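Local structure of sialidase B (Streptococcus pneumoniae serotype 4, 4XJW) at residues Ser55-Lys60 with Asn154-Glu159; Ile4-Ser9 with Glu169-Asn174. The protein cleaves terminal alpha-(2->3)-, alpha-(2->6)- and alpha-(2->8)-linked sialic acid from glycoproteins, glycolipids and oligosaccharides, as a glycoside hydrolase of family 33. The protein carries 1 engineered substitution. All blocks are in the same frame, centred on the assembly; numbering follows the deposited sequence.

Contact 1 (Ser55-Lys60 with Asn154-Glu159); sequences SKAGFK and NREGKE. With PO4 (phosphate ion), chain D.
Two turns meet at A57 and E156, whose CA atoms lie 4.5 Å apart: a type II beta turn from K56 to F59 and a type I' turn from R155 to K158 that closes a beta hairpin. E156, near the tip of the hairpin, reaches into the other loop with an extended side chain. Its OE2 receives the backbone N of G58 at 2.9 Å in a nearly straight bond (176°), through the lone pair directed away from the other carboxylate oxygen. A water that also accepts from the N of K60 donates to the same OE2, so this one oxygen ties two amides of the loop to the hairpin. Nearer the backbone of E156, its CG lies 3.7 Å from CB of K60. A second water accepts from E156 N and lies within donating distance of K56 O, which competes with other acceptors for its protons.

R155 grips the K60 carbonyl side-on, with two nitrogens on one oxygen. Its chain bends at chi3 (72°), bringing NE to 2.8 Å from K60 O and NH2 to 3.1 Å from the same oxygen. K60 O lies in the guanidinium plane, yet NH2 stands well above the carbonyl plane while NE is only moderately tilted from it. NH1 and NH2 also donate to O1 and O2 of a phosphate ion, probably from the crystallisation liquor, which R79 binds too. This anion would be expected to ease the proximity of K60 NZ to the guanidinium.

At S55, CB rests 3.2 Å from OD1 of N154, while the hydroxyl of S55 bonds to D146. The whole is a surface junction in the N-terminal sialidase domain, where a two-residue type I' hairpin docks through side-chain-to-backbone bonds onto the loop joining strands 46-53 and 63-69.

Contact 2 (Ile4-Ser9 with Glu169-Asn174); sequences IFQGGS and EISLFN
E169 faces G8 across a non-hydrogen-bonded antiparallel pair, their CA atoms 4.2 Å apart, and here the strands of 4-9 and 169-174 run at 170° to each other. The neighbouring pair, I170 with G7, is closed by two backbone bonds, I170 N to G7 O and G7 N to I170 O. CA of Q6 also makes a CA-H...O contact with I170 O (CA to O 3.2 Å). The I170 side chain turns to the same side of the sheet as F5: CG2 comes obliquely to CE2 of the ring at 3.8 Å. With CG anti to the backbone N (chi1 165°), the F5 ring leans forward along its own strand toward G7, and the G7 N sits above one face, 3.9 Å from the ring plane and offset toward the rim.

S171 points to the other side, where its OG accepts NE2 of Q6 at 3.1 Å; the oxygen sits 22° out of the amide plane. Q6 reaches it along an extended chain that lies against the hydroxyl also through CG. With L172 the apolar side returns. Its N donates to F5 O at 3.1 Å and its O accepts from I4 N, while CD1 of L172 meets CD1 of I4 at 3.6 Å, the two side chains lying side by side and pointing the same way. At the strand's end, the amide of N174 crosses I4 at about a right angle, ND2 3.2 Å from CG2. That amide is fixed by K26, S28 and Q32.

Strand 166-173 thus lies between strand 5-13 and strand 32-39, which bonds to E169, S171 and F173, while L22 and L23 of helix 20-23 pack on the apolar side, against F5, I4 and L172.

Contacts 1 and 2 both belong to the N-terminal sialidase domain, whose sequence family falls in the concanavalin clan. Their centres lie 24 Å apart and their nearest atoms about 14 Å, without touching. Along the chain contact 1 is nested inside contact 2: strands 5-13 and 166-173 pair although far apart in sequence, closing a loop that contains contact 1, and the hairpin of contact 1 comes just before the second of them. One contact is a regular strand pairing, the other a surface meeting of turns. Both stand away from the annotated catalytic residues and the inhibitor pocket, with centres 43 Å (contact 1) and 35 Å (contact 2) from the centre of the chain.

Contact 1 (Ser55-Lys60 with Asn154-Glu159)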
# COMPACT_ATOMS: atom_id res chain seq x y z
N SER A 55 9.90 40.82 -8.48
CA SER A 55 11.31 40.71 -8.13
C SER A 55 11.87 41.95 -7.44
O SER A 55 13.07 42.01 -7.18
CB SER A 55 12.13 40.43 -9.38
OG SER A 55 12.11 41.53 -10.26
N LYS A 56 11.02 42.93 -7.15
CA LYS A 56 11.50 44.20 -6.61
C LYS A 56 11.82 44.13 -5.12
O LYS A 56 11.23 43.34 -4.37
CB LYS A 56 10.48 45.31 -6.87
CG LYS A 56 10.29 45.59 -8.35
CD LYS A 56 9.34 46.75 -8.56
CE LYS A 56 9.26 47.14 -10.03
NZ LYS A 56 8.77 48.54 -10.19
N ALA A 57 12.76 44.97 -4.69
CA ALA A 57 13.07 45.09 -3.27
C ALA A 57 11.80 45.43 -2.52
O ALA A 57 11.01 46.25 -2.99
CB ALA A 57 14.13 46.16 -3.05
N GLY A 58 11.58 44.80 -1.37
CA GLY A 58 10.39 45.05 -0.57
C GLY A 58 9.21 44.14 -0.88
O GLY A 58 8.19 44.19 -0.19
N PHE A 59 9.33 43.32 -1.93
CA PHE A 59 8.22 42.46 -2.34
C PHE A 59 8.60 40.99 -2.42
O PHE A 59 8.12 40.27 -3.31
CB PHE A 59 7.65 42.94 -3.69
CG PHE A 59 7.01 44.30 -3.62
CD1 PHE A 59 5.67 44.43 -3.31
CD2 PHE A 59 7.77 45.45 -3.85
CE1 PHE A 59 5.08 45.69 -3.23
CE2 PHE A 59 7.18 46.70 -3.78
CZ PHE A 59 5.83 46.82 -3.47
N LYS A 60 9.45 40.53 -1.50
CA LYS A 60 9.99 39.18 -1.60
C LYS A 60 8.93 38.11 -1.36
O LYS A 60 9.14 36.96 -1.71
CB LYS A 60 11.18 38.99 -0.66
CG LYS A 60 10.80 38.75 0.78
CD LYS A 60 12.05 38.46 1.60
CE LYS A 60 11.67 37.89 2.96
NZ LYS A 60 10.52 38.60 3.55
N ASN A 154 12.91 34.43 -8.51
CA ASN A 154 13.62 35.70 -8.35
C ASN A 154 12.96 36.56 -7.28
O ASN A 154 11.85 37.06 -7.48
CB ASN A 154 13.67 36.44 -9.70
CG ASN A 154 14.52 37.70 -9.64
OD1 ASN A 154 14.51 38.42 -8.65
ND2 ASN A 154 15.25 37.97 -10.71
N ARG A 155 13.65 36.73 -6.16
CA ARG A 155 13.13 37.53 -5.05
C ARG A 155 14.13 38.64 -4.73
O ARG A 155 15.30 38.37 -4.47
CB ARG A 155 12.88 36.65 -3.82
CG ARG A 155 12.04 35.41 -4.13
CD ARG A 155 12.00 34.46 -2.93
NE ARG A 155 11.17 34.98 -1.83
CZ ARG A 155 11.21 34.54 -0.58
NH1 ARG A 155 12.05 33.57 -0.24
NH2 ARG A 155 10.41 35.06 0.34
N GLU A 156 13.66 39.89 -4.78
CA GLU A 156 14.52 41.06 -4.58
C GLU A 156 15.75 41.04 -5.49
O GLU A 156 16.85 41.45 -5.10
CB GLU A 156 14.90 41.22 -3.10
CG GLU A 156 13.69 41.29 -2.17
CD GLU A 156 14.03 41.81 -0.78
OE1 GLU A 156 14.90 41.20 -0.12
OE2 GLU A 156 13.43 42.82 -0.36
N GLY A 157 15.56 40.55 -6.71
CA GLY A 157 16.63 40.52 -7.70
C GLY A 157 17.64 39.41 -7.51
O GLY A 157 18.67 39.39 -8.18
N LYS A 158 17.36 38.47 -6.61
CA LYS A 158 18.28 37.36 -6.40
C LYS A 158 17.61 35.99 -6.55
O LYS A 158 16.40 35.86 -6.38
CB LYS A 158 18.99 37.51 -5.06
CG LYS A 158 19.68 38.87 -4.94
CD LYS A 158 20.36 39.09 -3.62
CE LYS A 158 20.66 40.57 -3.43
NZ LYS A 158 19.40 41.36 -3.46
N GLU A 159 18.42 34.98 -6.88
CA GLU A 159 17.90 33.63 -7.16
C GLU A 159 17.67 32.85 -5.88
O GLU A 159 18.58 32.72 -5.05
CB GLU A 159 18.88 32.84 -8.02
CG GLU A 159 19.21 33.40 -9.38
CD GLU A 159 20.37 32.65 -10.02
OE1 GLU A 159 21.37 32.39 -9.31
OE2 GLU A 159 20.27 32.29 -11.22
P PO4 D . 10.38 32.32 2.71
O1 PO4 D . 11.83 32.59 2.44
O2 PO4 D . 9.56 33.59 2.53
O3 PO4 D . 9.91 31.28 1.71
O4 PO4 D . 10.22 31.79 4.11
O HOH W 1 11.03 40.72 -4.61
O HOH W 2 10.88 42.08 0.59

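Contact 2 (Ile4-Ser9 with Glu169-Asn174)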
# COMPACT_ATOMS: atom_id res chain seq x y z
N ILE A 4 -0.16 29.79 -24.53
CA ILE A 4 0.30 31.15 -24.77
C ILE A 4 1.82 31.18 -24.79
O ILE A 4 2.43 32.16 -25.23
CB ILE A 4 -0.19 32.12 -23.68
CG1 ILE A 4 0.43 31.75 -22.33
CG2 ILE A 4 -1.70 32.12 -23.62
CD1 ILE A 4 0.25 32.80 -21.25
N PHE A 5 2.42 30.11 -24.29
CA PHE A 5 3.86 29.95 -24.27
C PHE A 5 4.19 28.47 -24.31
O PHE A 5 3.47 27.65 -23.73
CB PHE A 5 4.48 30.58 -23.02
CG PHE A 5 5.89 30.14 -22.77
CD1 PHE A 5 6.92 30.61 -23.58
CD2 PHE A 5 6.19 29.24 -21.76
CE1 PHE A 5 8.23 30.20 -23.37
CE2 PHE A 5 7.49 28.83 -21.54
CZ PHE A 5 8.51 29.31 -22.35
N GLN A 6 5.27 28.13 -25.01
CA GLN A 6 5.70 26.76 -25.11
C GLN A 6 7.17 26.70 -25.50
O GLN A 6 7.56 27.18 -26.56
CB GLN A 6 4.85 26.02 -26.14
CG GLN A 6 5.19 24.55 -26.26
CD GLN A 6 4.18 23.80 -27.10
OE1 GLN A 6 4.01 24.08 -28.29
NE2 GLN A 6 3.48 22.85 -26.48
N GLY A 7 7.99 26.12 -24.62
CA GLY A 7 9.42 26.03 -24.86
C GLY A 7 9.98 24.77 -24.26
O GLY A 7 9.32 24.13 -23.44
N GLY A 8 11.20 24.40 -24.64
CA GLY A 8 11.76 23.17 -24.13
C GLY A 8 13.27 23.02 -24.20
O GLY A 8 13.98 23.94 -24.60
N SER A 9 13.74 21.84 -23.81
CA SER A 9 15.16 21.53 -23.73
C SER A 9 15.88 22.57 -22.88
O SER A 9 16.87 23.16 -23.32
CB SER A 9 15.79 21.44 -25.12
OG SER A 9 14.91 20.80 -26.04
N GLU A 169 9.85 20.08 -21.74
CA GLU A 169 8.74 20.82 -22.32
C GLU A 169 8.01 21.60 -21.23
O GLU A 169 7.78 21.08 -20.14
CB GLU A 169 7.74 19.87 -23.00
CG GLU A 169 8.36 18.86 -23.95
CD GLU A 169 7.32 17.98 -24.62
OE1 GLU A 169 6.12 18.32 -24.53
OE2 GLU A 169 7.70 16.96 -25.23
N ILE A 170 7.63 22.84 -21.52
CA ILE A 170 6.75 23.58 -20.62
C ILE A 170 5.75 24.42 -21.41
O ILE A 170 6.12 25.14 -22.35
CB ILE A 170 7.54 24.45 -19.62
CG1 ILE A 170 6.56 25.21 -18.71
CG2 ILE A 170 8.49 25.41 -20.33
CD1 ILE A 170 7.24 26.00 -17.63
N SER A 171 4.48 24.31 -21.04
CA SER A 171 3.40 25.03 -21.72
C SER A 171 2.54 25.76 -20.69
O SER A 171 2.32 25.25 -19.59
CB SER A 171 2.54 24.07 -22.53
OG SER A 171 3.32 23.29 -23.41
N LEU A 172 2.04 26.94 -21.05
CA LEU A 172 1.16 27.72 -20.18
C LEU A 172 -0.12 28.02 -20.95
O LEU A 172 -0.07 28.39 -22.13
CB LEU A 172 1.85 29.03 -19.78
CG LEU A 172 1.43 29.99 -18.66
CD1 LEU A 172 -0.06 30.33 -18.65
CD2 LEU A 172 1.88 29.47 -17.29
N PHE A 173 -1.26 27.86 -20.30
CA PHE A 173 -2.56 28.15 -20.90
C PHE A 173 -3.34 29.15 -20.06
O PHE A 173 -3.33 29.06 -18.83
CB PHE A 173 -3.39 26.87 -21.04
CG PHE A 173 -2.67 25.74 -21.72
CD1 PHE A 173 -1.79 24.93 -21.01
CD2 PHE A 173 -2.85 25.50 -23.07
CE1 PHE A 173 -1.13 23.89 -21.63
CE2 PHE A 173 -2.18 24.46 -23.70
CZ PHE A 173 -1.32 23.66 -22.98
N ASN A 174 -4.01 30.10 -20.70
CA ASN A 174 -4.89 31.03 -19.99
C ASN A 174 -6.29 30.45 -19.79
O ASN A 174 -7.30 31.08 -20.12
CB ASN A 174 -4.94 32.38 -20.70
CG ASN A 174 -3.68 33.21 -20.50
OD1 ASN A 174 -3.08 33.20 -19.42
ND2 ASN A 174 -3.28 33.94 -21.53